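Local coordinates for protein acetylene hydratase Ahy (Pelobacter acetylenicus, PDB 2E7Z) that hydrates acetylene to acetaldehyde at a tungsten bis(molybdopterin guanine dinucleotide) centre, without net redox change, and also carries a [4Fe-4S] cluster, at residues K2-Q7 against N476-V481; V105-I110 against F410-N415. All coordinates share one frame; numbering follows the deposited sequence.

Contact 1 (K2-Q7 against N476-V481). With SF4 (iron/sulfur cluster), chain D.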
loop_
_atom_site.group_PDB
_atom_site.type_symbol
_atom_site.label_atom_id
_atom_site.label_comp_id
_atom_site.label_asym_id
_atom_site.label_seq_id
_atom_site.Cartn_x
_atom_site.Cartn_y
_atom_site.Cartn_z
ATOM N N LYS A 2 -16.299 19.999 13.443
ATOM C CA LYS A 2 -16.605 18.698 12.858
ATOM C C LYS A 2 -15.529 17.691 13.262
ATOM O O LYS A 2 -14.370 18.091 13.458
ATOM C CB LYS A 2 -16.626 18.829 11.331
ATOM C CG LYS A 2 -17.703 19.793 10.784
ATOM C CD LYS A 2 -19.106 19.177 10.833
ATOM C CE LYS A 2 -20.242 20.207 10.762
ATOM N NZ LYS A 2 -19.996 21.268 9.770
ATOM N N HIS A 3 -15.896 16.412 13.386
ATOM C CA HIS A 3 -14.883 15.337 13.436
ATOM C C HIS A 3 -14.708 14.809 12.011
ATOM O O HIS A 3 -15.692 14.581 11.286
ATOM C CB HIS A 3 -15.206 14.227 14.458
ATOM C CG HIS A 3 -16.452 13.443 14.177
ATOM N ND1 HIS A 3 -16.461 12.266 13.455
ATOM C CD2 HIS A 3 -17.731 13.647 14.577
ATOM C CE1 HIS A 3 -17.694 11.792 13.399
ATOM N NE2 HIS A 3 -18.484 12.613 14.066
ATOM N N VAL A 4 -13.447 14.664 11.595
ATOM C CA VAL A 4 -13.136 14.335 10.200
ATOM C C VAL A 4 -12.039 13.281 10.205
ATOM O O VAL A 4 -11.072 13.407 10.973
ATOM C CB VAL A 4 -12.689 15.608 9.405
ATOM C CG1 VAL A 4 -12.651 15.327 7.917
ATOM C CG2 VAL A 4 -13.627 16.780 9.702
ATOM N N VAL A 5 -12.187 12.254 9.364
ATOM C CA VAL A 5 -11.082 11.330 9.150
ATOM C C VAL A 5 -10.044 12.007 8.222
ATOM O O VAL A 5 -10.354 12.340 7.066
ATOM C CB VAL A 5 -11.577 9.997 8.554
ATOM C CG1 VAL A 5 -10.378 9.134 8.178
ATOM C CG2 VAL A 5 -12.519 9.282 9.542
ATOM N N CYS A 6 -8.833 12.247 8.721
ATOM C CA CYS A 6 -7.842 12.858 7.878
ATOM C C CYS A 6 -7.427 11.841 6.819
ATOM O O CYS A 6 -7.088 10.701 7.156
ATOM C CB CYS A 6 -6.657 13.250 8.737
ATOM S SG CYS A 6 -5.291 13.910 7.765
ATOM N N GLN A 7 -7.472 12.257 5.553
ATOM C CA GLN A 7 -7.030 11.394 4.455
ATOM C C GLN A 7 -5.818 12.005 3.764
ATOM O O GLN A 7 -5.568 11.753 2.578
ATOM C CB GLN A 7 -8.188 11.141 3.490
ATOM C CG GLN A 7 -9.313 10.336 4.178
ATOM C CD GLN A 7 -10.719 10.753 3.766
ATOM O OE1 GLN A 7 -11.136 10.549 2.612
ATOM N NE2 GLN A 7 -11.486 11.274 4.722
ATOM N N ASN A 476 -14.423 4.448 11.490
ATOM C CA ASN A 476 -14.618 5.820 11.984
ATOM C C ASN A 476 -15.439 6.643 11.005
ATOM O O ASN A 476 -15.185 6.625 9.807
ATOM C CB ASN A 476 -13.267 6.515 12.210
ATOM C CG ASN A 476 -12.478 5.901 13.358
ATOM O OD1 ASN A 476 -11.266 5.697 13.265
ATOM N ND2 ASN A 476 -13.170 5.566 14.423
ATOM N N THR A 477 -16.415 7.375 11.519
ATOM C CA THR A 477 -17.151 8.313 10.676
ATOM C C THR A 477 -16.349 9.591 10.411
ATOM O O THR A 477 -15.576 10.036 11.259
ATOM C CB THR A 477 -18.502 8.664 11.326
ATOM O OG1 THR A 477 -18.252 9.179 12.647
ATOM C CG2 THR A 477 -19.385 7.427 11.424
ATOM N N SER A 478 -16.557 10.153 9.224
ATOM C CA SER A 478 -15.968 11.413 8.831
ATOM C C SER A 478 -17.054 12.370 8.378
ATOM O O SER A 478 -17.790 12.076 7.443
ATOM C CB SER A 478 -14.987 11.191 7.691
ATOM O OG SER A 478 -14.239 12.370 7.503
ATOM N N GLN A 479 -17.151 13.523 9.030
ATOM C CA GLN A 479 -18.116 14.531 8.615
ATOM C C GLN A 479 -17.580 15.374 7.491
ATOM O O GLN A 479 -16.360 15.643 7.431
ATOM C CB GLN A 479 -18.479 15.401 9.813
ATOM C CG GLN A 479 -19.110 14.626 10.966
ATOM C CD GLN A 479 -19.592 15.567 12.034
ATOM O OE1 GLN A 479 -18.798 16.198 12.727
ATOM N NE2 GLN A 479 -20.898 15.726 12.118
ATOM N N GLN A 480 -18.497 15.817 6.626
ATOM C CA GLN A 480 -18.180 16.783 5.586
ATOM C C GLN A 480 -18.008 18.189 6.175
ATOM O O GLN A 480 -18.921 18.685 6.845
ATOM C CB GLN A 480 -19.299 16.808 4.577
ATOM C CG GLN A 480 -19.014 17.652 3.369
ATOM C CD GLN A 480 -20.065 17.536 2.295
ATOM O OE1 GLN A 480 -21.038 16.783 2.432
ATOM N NE2 GLN A 480 -19.864 18.251 1.207
ATOM N N VAL A 481 -16.884 18.847 5.899
ATOM C CA VAL A 481 -16.672 20.191 6.435
ATOM C C VAL A 481 -17.273 21.271 5.532
ATOM O O VAL A 481 -17.997 22.173 5.998
ATOM C CB VAL A 481 -15.180 20.454 6.749
ATOM C CG1 VAL A 481 -15.029 21.813 7.421
ATOM C CG2 VAL A 481 -14.636 19.365 7.662
HETATM FE FE1 SF4 D . -0.974 13.089 9.671
HETATM FE FE2 SF4 D . -3.459 12.847 8.673
HETATM FE FE3 SF4 D . -2.654 11.261 10.714
HETATM FE FE4 SF4 D . -1.678 10.881 8.247
HETATM S S1 SF4 D . -3.835 10.590 8.841
HETATM S S2 SF4 D . -0.456 10.895 10.225
HETATM S S3 SF4 D . -1.581 13.043 7.430
HETATM S S4 SF4 D . -2.879 13.559 10.796
HETATM O O HOH W 1 -13.882 13.084 4.923
#
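Gln479 lies over one face of the His3 ring, its CG 3.9 Å from the ring centroid in a CH-pi contact, and its amide stacks on the ring with the two planes only 19° apart. Glutamine suits this place because its extended chain passes across the ring, sets its amide nearly parallel to it and still turns a carbonyl to the backbone: OE1 accepts a hydrogen bond from His3 N at 3.0 Å, in the carbonyl plane and on a lone pair. Gln479 N returns a bond of 2.9 Å to His3 O, so one residue grips both backbone polar groups of His3. His3 CG sits between the residue's own backbone N and carbonyl carbon (chi1 64°), which brings the imidazole to Thr477, whose O lies in the ring plane and takes a weak bond from ND1. His3 NE2 and Gln479 NE2 both find partners on Gln532. Were Gln479 cut back to an alanine, His3 N would probably lose its acceptor and the ring the CH-pi and amide packing on that face. Farther along, Ser478 OG accepts Val5 N at 2.8 Å and donates to a water that Gln7 NE2 also reaches, while Gln7 OE1 meets cofactor-binding Arg462. Branched valines fill the apolar remainder, Val4 CG2 pressing tightly on Val481 CG2 at 3.4 Å. Just past the strand, Cys6 SG ligates a cluster iron at 2.3 Å. Residues 476-481 thus cover, at a steep angle and without a further paired strand, one edge of outermost strand 2-5, which leads into the [4Fe-4S] site; strand 14-19 pairs antiparallel along its other edge and also packs against Val481.

Contact 2 (V105-I110 against F410-N415). With MGD (2-amino-5,6-dimercapto-7-methyl-3,7,8a,9-tetrahydro-8-oxa-1,3,9,10-tetraaza-anthracen-4-one guanosine dinucleotide), chain E.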
loop_
_atom_site.group_PDB
_atom_site.type_symbol
_atom_site.label_atom_id
_atom_site.label_comp_id
_atom_site.label_asym_id
_atom_site.label_seq_id
_atom_site.Cartn_x
_atom_site.Cartn_y
_atom_site.Cartn_z
ATOM N N VAL A 105 -7.209 -0.266 -14.950
ATOM C CA VAL A 105 -7.476 0.754 -13.928
ATOM C C VAL A 105 -6.418 0.689 -12.838
ATOM O O VAL A 105 -6.121 -0.422 -12.358
ATOM C CB VAL A 105 -8.907 0.582 -13.328
ATOM C CG1 VAL A 105 -9.119 1.582 -12.170
ATOM C CG2 VAL A 105 -9.967 0.777 -14.371
ATOM N N SER A 106 -5.859 1.835 -12.443
ATOM C CA SER A 106 -5.008 1.918 -11.260
ATOM C C SER A 106 -5.748 2.818 -10.291
ATOM O O SER A 106 -5.937 4.021 -10.588
ATOM C CB SER A 106 -3.631 2.471 -11.651
ATOM O OG SER A 106 -2.810 2.702 -10.526
ATOM N N GLN A 107 -6.186 2.279 -9.163
ATOM C CA GLN A 107 -7.005 3.031 -8.210
ATOM C C GLN A 107 -6.446 2.919 -6.822
ATOM O O GLN A 107 -6.168 1.798 -6.361
ATOM C CB GLN A 107 -8.429 2.452 -8.191
ATOM C CG GLN A 107 -9.376 3.088 -7.188
ATOM C CD GLN A 107 -10.513 2.183 -6.781
ATOM O OE1 GLN A 107 -10.437 0.962 -6.973
ATOM N NE2 GLN A 107 -11.537 2.740 -6.182
ATOM N N THR A 108 -6.290 4.042 -6.125
ATOM C CA THR A 108 -5.985 3.984 -4.700
ATOM C C THR A 108 -7.224 4.411 -3.931
ATOM O O THR A 108 -7.466 5.631 -3.741
ATOM C CB THR A 108 -4.799 4.885 -4.344
ATOM O OG1 THR A 108 -3.659 4.440 -5.099
ATOM C CG2 THR A 108 -4.506 4.797 -2.859
ATOM N N GLU A 109 -8.020 3.444 -3.479
ATOM C CA GLU A 109 -9.285 3.804 -2.878
ATOM C C GLU A 109 -9.107 4.450 -1.506
ATOM O O GLU A 109 -9.974 5.242 -1.103
ATOM C CB GLU A 109 -10.245 2.607 -2.833
ATOM C CG GLU A 109 -11.594 2.895 -2.179
ATOM C CD GLU A 109 -12.362 4.072 -2.791
ATOM O OE1 GLU A 109 -11.947 4.622 -3.844
ATOM O OE2 GLU A 109 -13.386 4.434 -2.183
ATOM N N ILE A 110 -8.021 4.150 -0.772
ATOM C CA ILE A 110 -7.905 4.790 0.542
ATOM C C ILE A 110 -7.769 6.301 0.448
ATOM O O ILE A 110 -8.068 6.997 1.419
ATOM C CB ILE A 110 -6.767 4.155 1.391
ATOM C CG1 ILE A 110 -7.050 4.256 2.902
ATOM C CG2 ILE A 110 -5.396 4.720 1.029
ATOM C CD1 ILE A 110 -8.258 3.413 3.396
ATOM N N PHE A 410 -7.533 4.104 -16.705
ATOM C CA PHE A 410 -8.058 5.075 -15.750
ATOM C C PHE A 410 -7.154 5.092 -14.524
ATOM O O PHE A 410 -6.891 4.034 -13.928
ATOM C CB PHE A 410 -9.487 4.783 -15.264
ATOM C CG PHE A 410 -10.551 4.775 -16.313
ATOM C CD1 PHE A 410 -10.342 5.206 -17.606
ATOM C CD2 PHE A 410 -11.822 4.321 -15.946
ATOM C CE1 PHE A 410 -11.387 5.190 -18.553
ATOM C CE2 PHE A 410 -12.866 4.314 -16.868
ATOM C CZ PHE A 410 -12.644 4.786 -18.169
ATOM N N ALA A 411 -6.747 6.288 -14.108
ATOM C CA ALA A 411 -5.973 6.503 -12.884
ATOM C C ALA A 411 -6.869 7.218 -11.892
ATOM O O ALA A 411 -7.238 8.385 -12.143
ATOM C CB ALA A 411 -4.704 7.299 -13.162
ATOM N N LEU A 412 -7.216 6.575 -10.779
ATOM C CA LEU A 412 -8.154 7.117 -9.791
ATOM C C LEU A 412 -7.402 7.333 -8.502
ATOM O O LEU A 412 -7.051 6.387 -7.812
ATOM C CB LEU A 412 -9.354 6.181 -9.574
ATOM C CG LEU A 412 -10.065 5.707 -10.843
ATOM C CD1 LEU A 412 -11.143 4.652 -10.541
ATOM C CD2 LEU A 412 -10.619 6.871 -11.619
ATOM N N ALA A 413 -7.104 8.608 -8.210
ATOM C CA ALA A 413 -6.253 9.011 -7.081
ATOM C C ALA A 413 -4.964 8.198 -7.065
ATOM O O ALA A 413 -4.535 7.698 -6.030
ATOM C CB ALA A 413 -6.996 8.946 -5.755
ATOM N N SER A 414 -4.343 8.094 -8.237
ATOM C CA SER A 414 -3.151 7.287 -8.410
ATOM C C SER A 414 -2.236 7.915 -9.450
ATOM O O SER A 414 -2.601 8.038 -10.628
ATOM C CB SER A 414 -3.576 5.854 -8.834
ATOM O OG SER A 414 -2.445 5.072 -9.234
ATOM N N ASN A 415 -1.052 8.343 -8.993
ATOM C CA ASN A 415 -0.048 8.871 -9.904
ATOM C C ASN A 415 0.729 7.674 -10.439
ATOM O O ASN A 415 1.888 7.443 -10.141
ATOM C CB ASN A 415 0.831 9.863 -9.147
ATOM C CG ASN A 415 1.891 10.503 -10.006
ATOM O OD1 ASN A 415 1.825 10.511 -11.232
ATOM N ND2 ASN A 415 2.858 11.118 -9.327
HETATM P PB MGD E . 0.647 8.412 -5.348
HETATM O O1B MGD E . 1.331 7.514 -6.349
HETATM O O2B MGD E . 1.351 9.606 -4.818
HETATM O O3B MGD E . 0.174 7.588 -4.055
HETATM O O3A MGD E . 0.229 5.090 -3.798
HETATM P PA MGD E . -0.805 6.325 -3.887
HETATM O O1A MGD E . -1.511 6.559 -2.586
HETATM O O2A MGD E . -1.597 6.090 -5.138
HETATM O "O5'" MGD E . -0.730 8.874 -6.048
HETATM C "C5'" MGD E . -1.780 9.376 -5.239
HETATM C "C4'" MGD E . -2.523 10.388 -6.089
HETATM O "O4'" MGD E . -3.757 10.681 -5.417
HETATM C "C3'" MGD E . -1.825 11.742 -6.181
HETATM O "O3'" MGD E . -1.632 12.071 -7.567
HETATM C "C2'" MGD E . -2.746 12.758 -5.471
HETATM O "O2'" MGD E . -2.786 14.085 -6.032
HETATM C "C1'" MGD E . -4.081 12.077 -5.612
HETATM N N9 MGD E . -5.078 12.368 -4.571
HETATM C C8 MGD E . -4.866 12.520 -3.240
HETATM N N7 MGD E . -6.028 12.673 -2.586
HETATM C C5 MGD E . -7.010 12.543 -3.505
HETATM C C6 MGD E . -8.463 12.585 -3.513
HETATM O O6 MGD E . -9.112 12.761 -2.461
HETATM N N1 MGD E . -9.056 12.385 -4.702
HETATM C C2 MGD E . -8.425 12.252 -5.864
HETATM N N2 MGD E . -9.158 12.057 -6.998
HETATM N N3 MGD E . -7.097 12.212 -5.932
HETATM C C4 MGD E . -6.381 12.344 -4.797
HETATM C C10 MGD E . 0.783 4.778 -2.519
HETATM C C11 MGD E . 1.400 3.401 -2.638
HETATM O O11 MGD E . 2.508 3.552 -3.523
HETATM C C12 MGD E . 1.852 2.915 -1.282
HETATM S S12 MGD E . 0.717 2.916 -0.003
HETATM C C13 MGD E . 3.094 2.436 -1.099
HETATM S S13 MGD E . 3.678 1.998 0.440
HETATM C C14 MGD E . 4.074 2.269 -2.218
HETATM N N15 MGD E . 5.170 3.222 -2.136
HETATM C C16 MGD E . 6.023 3.176 -3.200
HETATM C C17 MGD E . 7.461 3.465 -3.122
HETATM O O17 MGD E . 7.989 3.765 -2.028
HETATM N N18 MGD E . 8.180 3.383 -4.259
HETATM C C19 MGD E . 7.642 3.048 -5.459
HETATM N N19 MGD E . 8.414 2.990 -6.565
HETATM N N20 MGD E . 6.333 2.799 -5.601
HETATM C C21 MGD E . 5.515 2.833 -4.541
HETATM N N22 MGD E . 4.220 2.548 -4.699
HETATM C C23 MGD E . 3.338 2.395 -3.561
#
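This is a parallel beta pairing inside the Rossmann-like alpha/beta sheet that is part of the DMSO reductase fold: strands 103-107 and 408-412 run side by side, their short axes 6° apart, and end at the cofactor. Three backbone bonds join them, Ser106 N to Phe410 O, Leu412 N to Ser106 O at 2.9 Å, and Thr108 N to Leu412 O. On one face of the sheet, Val105 CG1 meets Leu412 CD1 at 4.0 Å and Gln107 CG lies against Leu412 CB; these apolar surfaces suit a layer covered by helices 118-126 and 491-501. The polar end of Gln107 goes instead to Trp131, Glu115 and Glu491. On the other face Ser106 points to Ser414 of the loop that follows strand 408-412; both are small enough for their hydroxyls to meet tip to tip at 2.7 Å, and Tyr420 OH also bonds Ser106 OG. Beyond strand 408-412 the chain turns through Ala413, in a left-handed backbone conformation, and runs along the dinucleotide, as at the carboxy ends of parallel strands in other nucleotide-binding folds. A methyl is small enough to sit under the guanine, Ala413 CB lying 3.3 Å from MGD N3. Asn415 N bonds MGD O5' at 3.0 Å. Thr108, with its hydroxyl beside its own backbone N (chi1 -60°), donates OG1 to the phosphate oxygen O2A of MGD at 2.6 Å.

From the N terminus the chain runs through strand 2-5 into the first cluster cysteine, and contact 1 does not close until residues 476-481 return some 470 residues later. Inside that long loop, strand 103-107 waits about 300 residues for strand 408-412, so contact 2 is nested within contact 1 and the two do not cross. Contact 1 ties the small antiparallel sheet of the iron-sulfur region to the loop after strand 474-476; contact 2 joins two neighbouring strands of the mixed sheet whose ends hold one dinucleotide. Their centres lie 21 Å apart, yet their nearest atoms come within about 5 Å, without touching.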